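Local coordinates for protein probable hydrolase (Pseudomonas aeruginosa, PDB 3OM8) that is probably an alpha/beta-fold hydrolase, possibly a 3-oxoadipate enol-lactonase, at residues L9-L21 with R78-L90. Sequence-based numbering, arbitrary orientation.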
loop_
_atom_site.group_PDB
_atom_site.type_symbol
_atom_site.label_atom_id
_atom_site.label_comp_id
_atom_site.label_asym_id
_atom_site.label_seq_id
_atom_site.Cartn_x
_atom_site.Cartn_y
_atom_site.Cartn_z
ATOM N N LEU B 9 -10.118 -12.266 34.543
ATOM C CA LEU B 9 -11.473 -12.647 34.185
ATOM C C LEU B 9 -11.586 -14.169 34.171
ATOM O O LEU B 9 -10.774 -14.851 33.540
ATOM C CB LEU B 9 -11.826 -12.100 32.802
ATOM C CG LEU B 9 -13.169 -12.565 32.243
ATOM C CD1 LEU B 9 -14.312 -11.925 33.016
ATOM C CD2 LEU B 9 -13.269 -12.237 30.763
ATOM N N ALA B 10 -12.585 -14.702 34.866
ATOM C CA ALA B 10 -12.864 -16.125 34.783
ATOM C C ALA B 10 -13.828 -16.341 33.634
ATOM O O ALA B 10 -14.962 -15.881 33.678
ATOM C CB ALA B 10 -13.459 -16.646 36.096
ATOM N N THR B 11 -13.371 -17.040 32.605
ATOM C CA THR B 11 -14.195 -17.315 31.438
ATOM C C THR B 11 -15.268 -18.359 31.715
ATOM O O THR B 11 -15.195 -19.109 32.697
ATOM C CB THR B 11 -13.335 -17.814 30.277
ATOM O OG1 THR B 11 -12.744 -19.068 30.629
ATOM C CG2 THR B 11 -12.231 -16.820 29.981
ATOM N N SER B 12 -16.250 -18.419 30.823
ATOM C CA SER B 12 -17.349 -19.369 30.935
ATOM C C SER B 12 -16.882 -20.825 30.895
ATOM O O SER B 12 -17.592 -21.720 31.371
ATOM C CB SER B 12 -18.357 -19.137 29.813
ATOM O OG SER B 12 -17.731 -19.278 28.550
ATOM N N ASP B 13 -15.708 -21.070 30.317
ATOM C CA ASP B 13 -15.194 -22.435 30.200
ATOM C C ASP B 13 -14.050 -22.714 31.175
ATOM O O ASP B 13 -13.284 -23.662 30.994
ATOM C CB ASP B 13 -14.757 -22.736 28.766
ATOM C CG ASP B 13 -13.526 -21.951 28.355
ATOM O OD1 ASP B 13 -13.330 -20.835 28.880
ATOM O OD2 ASP B 13 -12.757 -22.454 27.507
ATOM N N GLY B 14 -13.928 -21.875 32.198
ATOM C CA GLY B 14 -13.037 -22.153 33.313
ATOM C C GLY B 14 -11.560 -21.863 33.107
ATOM O O GLY B 14 -10.708 -22.549 33.674
ATOM N N ALA B 15 -11.244 -20.861 32.291
ATOM C CA ALA B 15 -9.873 -20.369 32.222
ATOM C C ALA B 15 -9.817 -19.016 32.919
ATOM O O ALA B 15 -10.851 -18.468 33.289
ATOM C CB ALA B 15 -9.410 -20.267 30.794
ATOM N N SER B 16 -8.614 -18.492 33.123
ATOM C CA SER B 16 -8.443 -17.169 33.710
ATOM C C SER B 16 -7.649 -16.288 32.747
ATOM O O SER B 16 -6.541 -16.646 32.347
ATOM C CB SER B 16 -7.724 -17.272 35.056
ATOM O OG SER B 16 -7.561 -16.001 35.664
ATOM N N LEU B 17 -8.228 -15.150 32.360
ATOM C CA LEU B 17 -7.565 -14.199 31.451
ATOM C C LEU B 17 -7.074 -12.962 32.191
ATOM O O LEU B 17 -7.839 -12.304 32.890
ATOM C CB LEU B 17 -8.509 -13.766 30.328
ATOM C CG LEU B 17 -8.978 -14.866 29.379
ATOM C CD1 LEU B 17 -9.891 -14.283 28.319
ATOM C CD2 LEU B 17 -7.789 -15.560 28.747
ATOM N N ALA B 18 -5.793 -12.656 32.042
ATOM C CA ALA B 18 -5.220 -11.482 32.674
ATOM C C ALA B 18 -5.431 -10.277 31.768
ATOM O O ALA B 18 -5.224 -10.361 30.562
ATOM C CB ALA B 18 -3.750 -11.694 32.920
ATOM N N TYR B 19 -5.838 -9.154 32.345
ATOM C CA TYR B 19 -6.041 -7.946 31.558
ATOM C C TYR B 19 -5.791 -6.680 32.372
ATOM O O TYR B 19 -5.740 -6.729 33.604
ATOM C CB TYR B 19 -7.448 -7.938 30.950
ATOM C CG TYR B 19 -8.573 -7.729 31.941
ATOM C CD1 TYR B 19 -9.167 -6.483 32.092
ATOM C CD2 TYR B 19 -9.051 -8.774 32.709
ATOM C CE1 TYR B 19 -10.207 -6.282 32.990
ATOM C CE2 TYR B 19 -10.089 -8.586 33.609
ATOM C CZ TYR B 19 -10.666 -7.344 33.745
ATOM O OH TYR B 19 -11.698 -7.160 34.641
ATOM N N ARG B 20 -5.608 -5.557 31.673
ATOM C CA ARG B 20 -5.491 -4.251 32.319
ATOM C C ARG B 20 -5.979 -3.108 31.428
ATOM O O ARG B 20 -5.889 -3.171 30.198
ATOM C CB ARG B 20 -4.060 -3.978 32.811
ATOM C CG ARG B 20 -3.025 -3.705 31.731
ATOM C CD ARG B 20 -1.674 -3.346 32.344
ATOM N NE ARG B 20 -1.580 -1.932 32.690
ATOM C CZ ARG B 20 -1.884 -1.413 33.879
ATOM N NH1 ARG B 20 -2.304 -2.191 34.864
ATOM N NH2 ARG B 20 -1.767 -0.102 34.083
ATOM N N LEU B 21 -6.504 -2.066 32.069
ATOM C CA LEU B 21 -6.928 -0.860 31.371
ATOM C C LEU B 21 -5.977 0.297 31.657
ATOM O O LEU B 21 -5.505 0.471 32.786
ATOM C CB LEU B 21 -8.360 -0.498 31.753
ATOM C CG LEU B 21 -9.349 -1.582 31.327
ATOM C CD1 LEU B 21 -10.284 -1.956 32.459
ATOM C CD2 LEU B 21 -10.125 -1.153 30.100
ATOM N N ARG B 78 -13.579 -19.534 20.126
ATOM C CA ARG B 78 -13.294 -19.448 21.555
ATOM C C ARG B 78 -12.388 -18.260 21.871
ATOM O O ARG B 78 -12.582 -17.587 22.879
ATOM C CB ARG B 78 -12.651 -20.745 22.054
ATOM C CG ARG B 78 -12.371 -20.774 23.551
ATOM C CD ARG B 78 -13.648 -20.611 24.381
ATOM N NE ARG B 78 -13.678 -19.318 25.056
ATOM C CZ ARG B 78 -14.641 -18.909 25.876
ATOM N NH1 ARG B 78 -14.563 -17.706 26.430
ATOM N NH2 ARG B 78 -15.679 -19.691 26.141
ATOM N N LEU B 79 -11.395 -18.012 21.021
ATOM C CA LEU B 79 -10.512 -16.858 21.203
ATOM C C LEU B 79 -11.275 -15.529 21.038
ATOM O O LEU B 79 -10.944 -14.522 21.663
ATOM C CB LEU B 79 -9.340 -16.917 20.222
ATOM C CG LEU B 79 -8.429 -18.141 20.291
ATOM C CD1 LEU B 79 -7.309 -18.022 19.261
ATOM C CD2 LEU B 79 -7.857 -18.308 21.694
ATOM N N GLY B 80 -12.293 -15.532 20.188
ATOM C CA GLY B 80 -13.139 -14.366 20.019
ATOM C C GLY B 80 -14.062 -14.180 21.207
ATOM O O GLY B 80 -14.289 -13.059 21.658
ATOM N N GLU B 81 -14.594 -15.286 21.722
ATOM C CA GLU B 81 -15.487 -15.229 22.872
ATOM C C GLU B 81 -14.780 -14.665 24.104
ATOM O O GLU B 81 -15.395 -13.985 24.931
ATOM C CB GLU B 81 -16.076 -16.610 23.167
ATOM C CG GLU B 81 -17.171 -17.020 22.201
ATOM C CD GLU B 81 -18.440 -16.196 22.375
ATOM O OE1 GLU B 81 -18.729 -15.767 23.518
ATOM O OE2 GLU B 81 -19.153 -15.983 21.368
ATOM N N ASP B 82 -13.486 -14.948 24.222
ATOM C CA ASP B 82 -12.684 -14.381 25.299
ATOM C C ASP B 82 -12.790 -12.848 25.306
ATOM O O ASP B 82 -12.988 -12.226 26.353
ATOM C CB ASP B 82 -11.220 -14.816 25.162
ATOM C CG ASP B 82 -10.998 -16.291 25.519
ATOM O OD1 ASP B 82 -11.939 -16.970 26.000
ATOM O OD2 ASP B 82 -9.864 -16.772 25.319
ATOM N N VAL B 83 -12.667 -12.237 24.132
ATOM C CA VAL B 83 -12.786 -10.785 24.030
ATOM C C VAL B 83 -14.196 -10.344 24.424
ATOM O O VAL B 83 -14.368 -9.452 25.250
ATOM C CB VAL B 83 -12.401 -10.267 22.619
ATOM C CG1 VAL B 83 -12.685 -8.778 22.495
ATOM C CG2 VAL B 83 -10.925 -10.566 22.331
ATOM N N LEU B 84 -15.203 -10.999 23.859
ATOM C CA LEU B 84 -16.579 -10.657 24.176
ATOM C C LEU B 84 -16.859 -10.712 25.673
ATOM O O LEU B 84 -17.583 -9.867 26.198
ATOM C CB LEU B 84 -17.551 -11.547 23.411
ATOM C CG LEU B 84 -17.441 -11.401 21.894
ATOM C CD1 LEU B 84 -18.494 -12.247 21.204
ATOM C CD2 LEU B 84 -17.589 -9.949 21.493
ATOM N N GLU B 85 -16.280 -11.692 26.363
ATOM C CA GLU B 85 -16.504 -11.835 27.802
ATOM C C GLU B 85 -15.752 -10.771 28.602
ATOM O O GLU B 85 -16.217 -10.341 29.659
ATOM C CB GLU B 85 -16.140 -13.245 28.291
ATOM C CG GLU B 85 -17.000 -14.352 27.685
ATOM C CD GLU B 85 -16.780 -15.716 28.343
ATOM O OE1 GLU B 85 -16.436 -15.761 29.547
ATOM O OE2 GLU B 85 -16.963 -16.744 27.655
ATOM N N LEU B 86 -14.587 -10.356 28.103
ATOM C CA LEU B 86 -13.888 -9.204 28.665
ATOM C C LEU B 86 -14.768 -7.956 28.557
ATOM O O LEU B 86 -14.944 -7.211 29.527
ATOM C CB LEU B 86 -12.580 -8.952 27.926
ATOM C CG LEU B 86 -11.376 -9.812 28.277
ATOM C CD1 LEU B 86 -10.236 -9.480 27.334
ATOM C CD2 LEU B 86 -10.974 -9.565 29.722
ATOM N N LEU B 87 -15.316 -7.729 27.368
ATOM C CA LEU B 87 -16.150 -6.553 27.146
ATOM C C LEU B 87 -17.357 -6.601 28.073
ATOM O O LEU B 87 -17.686 -5.609 28.717
ATOM C CB LEU B 87 -16.578 -6.426 25.675
ATOM C CG LEU B 87 -15.448 -6.119 24.674
ATOM C CD1 LEU B 87 -15.971 -5.965 23.256
ATOM C CD2 LEU B 87 -14.661 -4.877 25.059
ATOM N N ASP B 88 -17.995 -7.765 28.159
ATOM C CA ASP B 88 -19.140 -7.942 29.050
ATOM C C ASP B 88 -18.765 -7.593 30.488
ATOM O O ASP B 88 -19.510 -6.905 31.191
ATOM C CB ASP B 88 -19.666 -9.386 28.984
ATOM C CG ASP B 88 -20.241 -9.734 27.623
ATOM O OD1 ASP B 88 -20.517 -10.928 27.367
ATOM O OD2 ASP B 88 -20.419 -8.806 26.806
ATOM N N ALA B 89 -17.605 -8.072 30.924
ATOM C CA ALA B 89 -17.176 -7.853 32.300
ATOM C C ALA B 89 -16.963 -6.369 32.565
ATOM O O ALA B 89 -17.184 -5.897 33.676
ATOM C CB ALA B 89 -15.904 -8.646 32.612
ATOM N N LEU B 90 -16.531 -5.641 31.542
ATOM C CA LEU B 90 -16.300 -4.209 31.668
ATOM C C LEU B 90 -17.587 -3.421 31.436
ATOM O O LEU B 90 -17.625 -2.197 31.599
ATOM C CB LEU B 90 -15.226 -3.770 30.677
ATOM C CG LEU B 90 -13.861 -4.403 30.924
ATOM C CD1 LEU B 90 -12.924 -4.091 29.778
ATOM C CD2 LEU B 90 -13.304 -3.882 32.226
#
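Glu-85 and Ser-12 join the helix to the turn at the polar end of this contact. Ser-12 N donates to the syn lone pair of Glu-85 OE1 at 3.0 Å. Ser-12 OG donates to Glu-85 OE2 at 2.8 Å and accepts from Arg-78 NH2 at 3.2 Å, near the guanidinium plane. The Glu-85 chain is extended beyond CG (chi2 -171°), which carries its carboxylate to the turn Thr-11 to Gly-14.

Arg-78 ties the charges together. Its NE and NH1 both grip Asp-82 OD1. NH1 also bonds Glu-85 OE2, from the opposite face of that carboxylate to Ser-12 OG. The Asp-13 carboxylate stacks flat on the guanidinium, 4° between planes, a long salt bridge through charge alone. Arg-62 adds salt bridges to Asp-13 and Asp-82.

Carbon packing makes up most of the rest. Leu-86 CD2 sits over one face of the Tyr-19 ring, 4.0 Å from its centroid, and also meets Leu-9 CD2 at 3.7 Å. Leu-9 CD1 touches Ala-89 CB. Leu-17 CD1 lies against Asp-82 CB at 3.5 Å. Leu-21 and Leu-90 meet tip to tip.

Helix 76-90 thus packs across the N-terminal beta hairpin, with its type I turn, at the edge of the central sheet of an alpha/beta hydrolase fold.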